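Local coordinates for uncharacterized protein (Leptospira interrogans serogroup Icterohaemorrhagiae serovar copenhageni, PDB 6ULO) that is of unknown function but has a Rossmann-like domain related to NADP-binding folds and is probably membrane-attached in its full-length form, at residues A[13-18]-A[186-191]; A[105-110]-A[177-182]; A[210-215]-A[242-247]. All coordinates share one frame; numbering follows the deposited sequence. Where two conformers were deposited one is given.

Interaction 1. Residues A[13-18]-A[186-191]; sequences NQNVSL and AIEGKI
The side-chain amide of Asn15, in one of its two conformers, lies edge-on to the backbone carbonyl of Glu188: ND2 gives a hydrogen bond of 3.0 Å to Glu188 O. The bond is nearly straight, 167° at the hydrogen. It lies in the carbonyl plane, on a lone pair of the oxygen, and the acceptor lies close to the amide plane of Asn15, so both flat groups are used along their edges. The amide and the Glu188 carboxylate are turned 51° apart and do not stack. Beside them, CG1 of Val16 comes 4.0 Å from Glu188 OE2, while OE1 of Gln14 meets the CG2 methyl of Ile187 at 3.5 Å; the Gln14 chain, bent at chi2 (-70°), sends its NE2 back to Glu12 O. Asn13 closes an Asx turn, OD1 taking the backbone N of Asn15 from above its carbonyl plane, and the turn leads directly into the residue whose amide makes the contact. On the other side, helix 176-187 ends in a Schellman motif at Gly189. Lys190 NZ reaches Glu188 OE1 at 2.8 Å, above the carboxylate plane, and also pairs with Glu20 of helix 18-28. Loop 13-18 is thus tied to the C-terminal end of helix 176-187 by one hydrogen bond from the Asn15 amide, a neutral donor, while Lys190 probably offsets part of the negative charge of Glu188 and Glu20.

Interaction 2. Residues A[105-110]-A[177-182]; sequences LFLQKS and EQYSYI
Leu107 and Tyr179 pack where helix 94-109 meets helix 176-187, a buried helix-to-helix contact within the Rossmann-like domain, on the flank of its sheet. For Leu107, chi1 (-73°) sets CG beside the backbone N, and the second torsion (165°) then splits its two methyls. CD2 touches Tyr179 CE1 at 3.5 Å, oblique to the ring, and CD1 meets CG2 of Ile182 at 3.7 Å. Leu107 and Tyr179 run alongside each other with their ends pointing opposite ways. Tyr179 swings its ring away from its own backbone N, and this reach takes the phenol across to the end of the other helix. Ile182 presents the branch anti to its backbone N, CG2, to the leucine. Leu76 and Ala80 of helix 74-82 pack against Leu107 and Ile182 respectively, and Phe116 of helix 113-120 touches Tyr179. At the helix terminus Ser110, the first residue to leave helical geometry, turns its OG back onto Phe106 O, 2.8 Å away, approaching from above that carbonyl's plane. Its own carbonyl is left to face the tyrosine. Ser110 O lies at the ring's edge, near its plane, so the phenol can donate without leaving the plane of its ring. Tyr179 OH gives its hydrogen to Ser110 O over 2.8 Å, tilted 27° from the carbonyl plane, while Ser110 CB lies 3.3 Å from the same hydroxyl oxygen.

Interaction 3. Residues A[210-215]-A[242-247]; sequences TLKKIG and NLPVSE
Polar contact comes first from Lys212, whose ammonium group reaches over to Asn242 and hydrogen-bonds with both its side chain and its backbone. NZ lies 2.9 Å from Asn242 OD1, coming in 58° above the plane of that amide carbonyl. A second, weak bond runs from the same NZ to Asn242 O at 3.0 Å, so one nitrogen bridges two oxygens of a single residue. The lysine chain is extended beyond CG, with chi2, chi3 and chi4 all close to 180°, and this straight reach spans from helix 203-214 to the turn that follows helix 234-241. Asn242 answers with CG set anti to its backbone N (chi1 -171°), which brings OD1 round to the ammonium group. Its ND2 is taken by Asn209 OD1, one turn earlier on the lysine's helix, and that bond is consistent with ND2 facing Asn209 and OD1 facing the lysine.

Apolar contact fills in beneath. The ring of Pro244 packs against the helix: its CG sits 3.7 Å from Leu211 CB and 3.9 Å from Lys212 CG, so the aliphatic start of the lysine chain lies over the proline before its charged end goes on to Asn242. Leu211 also packs on Leu27 of helix 18-28 and on Val218, and the backbone carbonyl of Pro244 is hydrogen-bonded to Val218 of strand 218-222. The helix itself ends in a Schellman motif at Gly215.

The contact therefore joins the C-terminal end of helix 203-214 to the segment leading into strand 245-246, beside the central sheet. Its chemistry is two-layered: a greasy base of proline, leucine and lysine methylenes, and above it a positive charge held chiefly by Asn242 OD1, an ion-dipole link rather than a salt bridge.

How the interactions relate
Interactions 1 and 2 are neighbours, their centres 13 Å apart, and both use helix 176-187: interaction 2 takes its N-terminal half and interaction 1 its C-terminal end. They touch directly, Gln108 NE2 lying 2.9 Å from Ala186 O in a probable hydrogen bond, and along the chain 105-110 and 177-182 both fall between 13-18 and 186-191. Interaction 3 comes later in the sequence and stands apart, its centre 21 Å from interaction 1 and 27 Å from interaction 2. The first two lie by edge strand 191-195, whereas the third lies by strand 218-222, farther into the sheet. Helix 18-28, which follows loop 13-18, packs against helix 203-214, linking the two regions.

Interaction 1. Residues A[13-18]-A[186-191]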
# COMPACT_ATOMS: atom_id res chain seq x y z
N ASN A 13 27.90 0.60 -1.15
CA ASN A 13 26.92 0.18 -2.14
C ASN A 13 26.14 -1.03 -1.62
O ASN A 13 26.70 -2.12 -1.44
CB ASN A 13 27.70 -0.15 -3.42
CG ASN A 13 26.83 -0.60 -4.58
OD1 ASN A 13 25.60 -0.70 -4.48
ND2 ASN A 13 27.48 -0.88 -5.71
N GLN A 14 24.84 -0.84 -1.38
CA GLN A 14 24.01 -1.90 -0.82
C GLN A 14 23.50 -2.87 -1.88
O GLN A 14 23.05 -3.96 -1.52
CB GLN A 14 22.82 -1.29 -0.08
CG GLN A 14 23.20 -0.25 0.96
CD GLN A 14 23.91 -0.85 2.16
OE1 GLN A 14 23.37 -1.70 2.84
NE2 GLN A 14 25.15 -0.43 2.41
N ASN A 15 23.53 -2.53 -3.16
CA ASN A 15 22.84 -3.41 -4.07
C ASN A 15 23.69 -4.61 -4.49
O ASN A 15 24.93 -4.56 -4.54
CB ASN A 15 22.18 -2.65 -5.22
CG ASN A 15 21.10 -1.70 -4.72
OD1 ASN A 15 21.23 -0.49 -4.81
ND2 ASN A 15 20.03 -2.27 -4.15
N VAL A 16 23.01 -5.73 -4.70
CA VAL A 16 23.70 -7.00 -4.92
C VAL A 16 24.18 -7.18 -6.36
O VAL A 16 24.85 -8.19 -6.66
CB VAL A 16 22.80 -8.19 -4.53
CG1 VAL A 16 22.37 -8.07 -3.07
CG2 VAL A 16 21.61 -8.24 -5.49
N SER A 17 23.87 -6.25 -7.26
CA SER A 17 24.44 -6.27 -8.61
C SER A 17 24.34 -4.86 -9.16
O SER A 17 23.54 -4.05 -8.69
CB SER A 17 23.67 -7.20 -9.54
OG SER A 17 22.37 -6.67 -9.75
N LEU A 18 25.16 -4.59 -10.18
CA LEU A 18 25.04 -3.32 -10.88
C LEU A 18 23.63 -3.12 -11.44
O LEU A 18 23.06 -2.03 -11.35
CB LEU A 18 26.09 -3.25 -11.99
CG LEU A 18 26.10 -2.00 -12.85
CD1 LEU A 18 26.42 -0.81 -11.97
CD2 LEU A 18 27.16 -2.17 -13.92
N ALA A 186 13.86 -2.67 2.31
CA ALA A 186 14.14 -1.33 2.82
C ALA A 186 15.62 -1.01 2.67
O ALA A 186 15.98 0.07 2.21
CB ALA A 186 13.69 -1.19 4.26
N ILE A 187 16.48 -1.94 3.10
CA ILE A 187 17.92 -1.75 3.03
C ILE A 187 18.36 -1.52 1.58
O ILE A 187 19.28 -0.72 1.32
CB ILE A 187 18.63 -2.96 3.67
CG1 ILE A 187 18.48 -2.88 5.17
CG2 ILE A 187 20.13 -2.97 3.29
CD1 ILE A 187 18.95 -4.14 5.89
N GLU A 188 17.75 -2.21 0.64
CA GLU A 188 18.13 -2.16 -0.76
C GLU A 188 17.57 -0.97 -1.50
O GLU A 188 17.83 -0.83 -2.70
CB GLU A 188 17.71 -3.48 -1.44
CG GLU A 188 18.57 -4.62 -0.93
CD GLU A 188 18.16 -6.01 -1.40
OE1 GLU A 188 17.03 -6.20 -1.89
OE2 GLU A 188 18.99 -6.94 -1.20
N GLY A 189 16.80 -0.10 -0.84
CA GLY A 189 16.23 1.04 -1.51
C GLY A 189 15.03 0.70 -2.37
O GLY A 189 14.63 1.49 -3.23
N LYS A 190 14.42 -0.45 -2.12
CA LYS A 190 13.34 -0.96 -2.95
C LYS A 190 11.97 -0.63 -2.42
O LYS A 190 10.99 -1.09 -3.02
CB LYS A 190 13.49 -2.46 -3.13
CG LYS A 190 14.77 -2.88 -3.86
CD LYS A 190 14.90 -4.39 -3.90
CE LYS A 190 16.05 -4.81 -4.78
NZ LYS A 190 16.29 -6.28 -4.59
N ILE A 191 11.87 0.16 -1.36
CA ILE A 191 10.59 0.68 -0.87
C ILE A 191 10.66 2.17 -1.09
O ILE A 191 11.53 2.84 -0.50
CB ILE A 191 10.32 0.35 0.61
CG1 ILE A 191 10.57 -1.13 0.89
CG2 ILE A 191 8.89 0.76 0.95
CD1 ILE A 191 10.31 -1.53 2.35

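Interaction 2. Residues A[105-110]-A[177-182]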
# COMPACT_ATOMS: atom_id res chain seq x y z
N LEU A 105 13.27 4.19 7.24
CA LEU A 105 14.48 4.42 8.03
C LEU A 105 14.51 3.51 9.24
O LEU A 105 15.54 2.88 9.55
CB LEU A 105 14.51 5.88 8.45
CG LEU A 105 15.61 6.31 9.41
CD1 LEU A 105 17.02 6.14 8.83
CD2 LEU A 105 15.36 7.79 9.84
N PHE A 106 13.36 3.38 9.94
CA PHE A 106 13.33 2.50 11.12
C PHE A 106 13.56 1.04 10.73
O PHE A 106 14.29 0.33 11.43
CB PHE A 106 12.01 2.63 11.87
CG PHE A 106 11.77 3.94 12.54
CD1 PHE A 106 12.75 4.93 12.65
CD2 PHE A 106 10.50 4.19 13.11
CE1 PHE A 106 12.48 6.11 13.30
CE2 PHE A 106 10.22 5.37 13.76
CZ PHE A 106 11.23 6.34 13.88
N LEU A 107 12.99 0.59 9.61
CA LEU A 107 13.25 -0.77 9.15
C LEU A 107 14.73 -0.99 8.89
O LEU A 107 15.30 -2.01 9.29
CB LEU A 107 12.47 -1.06 7.85
CG LEU A 107 10.96 -1.24 8.04
CD1 LEU A 107 10.27 -1.14 6.66
CD2 LEU A 107 10.67 -2.59 8.70
N GLN A 108 15.37 -0.04 8.18
CA GLN A 108 16.80 -0.17 7.90
C GLN A 108 17.62 -0.36 9.16
O GLN A 108 18.57 -1.15 9.17
CB GLN A 108 17.30 1.05 7.13
CG GLN A 108 16.74 1.10 5.70
CD GLN A 108 17.00 2.40 5.01
OE1 GLN A 108 17.25 3.42 5.67
NE2 GLN A 108 16.93 2.39 3.69
N LYS A 109 17.27 0.33 10.24
CA LYS A 109 18.07 0.32 11.45
C LYS A 109 17.65 -0.75 12.44
O LYS A 109 18.36 -0.97 13.41
CB LYS A 109 18.00 1.69 12.11
CG LYS A 109 18.60 2.80 11.26
CD LYS A 109 20.05 2.55 10.93
CE LYS A 109 20.61 3.75 10.19
NZ LYS A 109 22.04 3.59 9.92
N SER A 110 16.52 -1.43 12.24
CA SER A 110 15.93 -2.33 13.24
C SER A 110 16.18 -3.78 12.83
O SER A 110 15.49 -4.30 11.94
CB SER A 110 14.43 -2.03 13.37
OG SER A 110 14.22 -0.76 13.97
N GLU A 177 10.44 -14.09 9.50
CA GLU A 177 10.79 -14.21 8.09
C GLU A 177 10.16 -13.10 7.26
O GLU A 177 10.83 -12.49 6.41
CB GLU A 177 10.39 -15.58 7.54
CG GLU A 177 10.87 -15.82 6.14
CD GLU A 177 10.47 -17.18 5.61
OE1 GLU A 177 9.64 -17.85 6.26
OE2 GLU A 177 10.97 -17.58 4.53
N GLN A 178 8.88 -12.78 7.51
CA GLN A 178 8.24 -11.71 6.75
C GLN A 178 8.83 -10.35 7.11
O GLN A 178 9.02 -9.50 6.24
CB GLN A 178 6.71 -11.77 6.89
CG GLN A 178 6.15 -13.02 6.22
CD GLN A 178 4.64 -13.12 6.27
OE1 GLN A 178 3.94 -12.14 6.57
NE2 GLN A 178 4.13 -14.31 5.97
N TYR A 179 9.18 -10.15 8.38
CA TYR A 179 9.87 -8.93 8.77
C TYR A 179 11.18 -8.79 8.00
O TYR A 179 11.49 -7.74 7.43
CB TYR A 179 10.14 -8.89 10.28
CG TYR A 179 10.86 -7.60 10.64
CD1 TYR A 179 10.16 -6.41 10.75
CD2 TYR A 179 12.24 -7.57 10.78
CE1 TYR A 179 10.80 -5.22 10.99
CE2 TYR A 179 12.89 -6.38 11.03
CZ TYR A 179 12.16 -5.21 11.14
OH TYR A 179 12.80 -4.00 11.35
N SER A 180 11.98 -9.88 7.98
CA SER A 180 13.27 -9.83 7.31
C SER A 180 13.12 -9.53 5.82
O SER A 180 13.95 -8.83 5.24
CB SER A 180 13.96 -11.18 7.50
OG SER A 180 15.21 -11.15 6.87
N TYR A 181 12.05 -10.03 5.19
CA TYR A 181 11.84 -9.78 3.77
C TYR A 181 11.61 -8.29 3.52
O TYR A 181 12.21 -7.69 2.60
CB TYR A 181 10.63 -10.59 3.28
CG TYR A 181 10.42 -10.46 1.79
CD1 TYR A 181 11.09 -11.30 0.90
CD2 TYR A 181 9.60 -9.48 1.26
CE1 TYR A 181 10.94 -11.16 -0.48
CE2 TYR A 181 9.48 -9.32 -0.12
CZ TYR A 181 10.13 -10.17 -0.96
OH TYR A 181 10.02 -10.04 -2.32
N ILE A 182 10.75 -7.66 4.32
CA ILE A 182 10.50 -6.23 4.19
C ILE A 182 11.74 -5.42 4.52
O ILE A 182 12.08 -4.45 3.82
CB ILE A 182 9.28 -5.83 5.06
CG1 ILE A 182 8.00 -6.44 4.47
CG2 ILE A 182 9.17 -4.32 5.22
CD1 ILE A 182 7.68 -5.99 3.04

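Interaction 3. Residues A[210-215]-A[242-247]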
# COMPACT_ATOMS: atom_id res chain seq x y z
N THR A 210 7.89 4.12 -16.24
CA THR A 210 9.14 3.68 -15.65
C THR A 210 9.26 2.17 -15.69
O THR A 210 10.30 1.62 -16.08
CB THR A 210 9.20 4.18 -14.20
OG1 THR A 210 9.34 5.61 -14.20
CG2 THR A 210 10.36 3.51 -13.45
N LEU A 211 8.20 1.47 -15.31
CA LEU A 211 8.23 0.01 -15.30
C LEU A 211 8.38 -0.54 -16.71
O LEU A 211 9.14 -1.49 -16.93
CB LEU A 211 6.97 -0.53 -14.64
CG LEU A 211 6.90 -0.23 -13.14
CD1 LEU A 211 5.70 -0.92 -12.49
CD2 LEU A 211 8.18 -0.63 -12.39
N LYS A 212 7.69 0.07 -17.69
CA LYS A 212 7.88 -0.34 -19.09
C LYS A 212 9.34 -0.18 -19.52
O LYS A 212 9.91 -1.06 -20.20
CB LYS A 212 6.93 0.43 -20.00
CG LYS A 212 5.51 -0.14 -19.91
CD LYS A 212 4.50 0.74 -20.59
CE LYS A 212 3.16 0.07 -20.66
NZ LYS A 212 2.12 0.91 -21.31
N LYS A 213 9.98 0.92 -19.12
CA LYS A 213 11.35 1.17 -19.53
C LYS A 213 12.29 0.12 -18.98
O LYS A 213 13.25 -0.28 -19.65
CB LYS A 213 11.78 2.59 -19.11
CG LYS A 213 13.21 2.96 -19.50
CD LYS A 213 13.45 2.82 -21.01
CE LYS A 213 14.75 3.49 -21.46
NZ LYS A 213 15.20 3.07 -22.82
N ILE A 214 12.05 -0.36 -17.76
CA ILE A 214 12.94 -1.36 -17.17
C ILE A 214 12.46 -2.78 -17.38
O ILE A 214 13.08 -3.71 -16.86
CB ILE A 214 13.19 -1.09 -15.67
CG1 ILE A 214 11.91 -1.26 -14.85
CG2 ILE A 214 13.81 0.30 -15.50
CD1 ILE A 214 12.12 -1.19 -13.33
N GLY A 215 11.39 -2.98 -18.13
CA GLY A 215 10.92 -4.32 -18.44
C GLY A 215 10.28 -5.07 -17.30
O GLY A 215 10.34 -6.30 -17.28
N ASN A 242 -2.21 2.20 -18.70
CA ASN A 242 -0.80 2.29 -19.03
C ASN A 242 0.09 1.38 -18.19
O ASN A 242 1.27 1.22 -18.49
CB ASN A 242 -0.33 3.75 -18.90
CG ASN A 242 1.04 3.97 -19.43
OD1 ASN A 242 1.34 3.66 -20.60
ND2 ASN A 242 1.91 4.51 -18.57
N LEU A 243 -0.44 0.78 -17.13
CA LEU A 243 0.41 -0.06 -16.28
C LEU A 243 0.73 -1.36 -17.00
O LEU A 243 -0.19 -2.03 -17.50
CB LEU A 243 -0.29 -0.42 -14.97
CG LEU A 243 -0.53 0.73 -13.99
CD1 LEU A 243 -1.39 0.23 -12.83
CD2 LEU A 243 0.79 1.34 -13.48
N PRO A 244 2.01 -1.76 -17.05
CA PRO A 244 2.34 -3.13 -17.50
C PRO A 244 1.99 -4.10 -16.38
O PRO A 244 2.28 -3.84 -15.21
CB PRO A 244 3.86 -3.05 -17.72
CG PRO A 244 4.31 -2.02 -16.73
CD PRO A 244 3.20 -1.00 -16.61
N VAL A 245 1.30 -5.19 -16.73
CA VAL A 245 0.78 -6.11 -15.73
C VAL A 245 1.05 -7.55 -16.14
O VAL A 245 1.28 -7.85 -17.31
CB VAL A 245 -0.74 -5.89 -15.49
CG1 VAL A 245 -0.99 -4.47 -15.04
CG2 VAL A 245 -1.53 -6.19 -16.75
N SER A 246 1.07 -8.42 -15.14
CA SER A 246 1.13 -9.87 -15.33
C SER A 246 -0.29 -10.42 -15.44
O SER A 246 -1.26 -9.78 -15.04
CB SER A 246 1.86 -10.53 -14.14
OG SER A 246 1.19 -10.34 -12.88
N GLU A 247 -0.40 -11.63 -15.99
CA GLU A 247 -1.70 -12.30 -16.08
C GLU A 247 -2.36 -12.42 -14.71
O GLU A 247 -3.59 -12.32 -14.58
CB GLU A 247 -1.53 -13.69 -16.71
CG GLU A 247 -2.84 -14.42 -16.99
CD GLU A 247 -3.45 -15.13 -15.78
OE1 GLU A 247 -2.72 -15.48 -14.82
OE2 GLU A 247 -4.70 -15.34 -15.79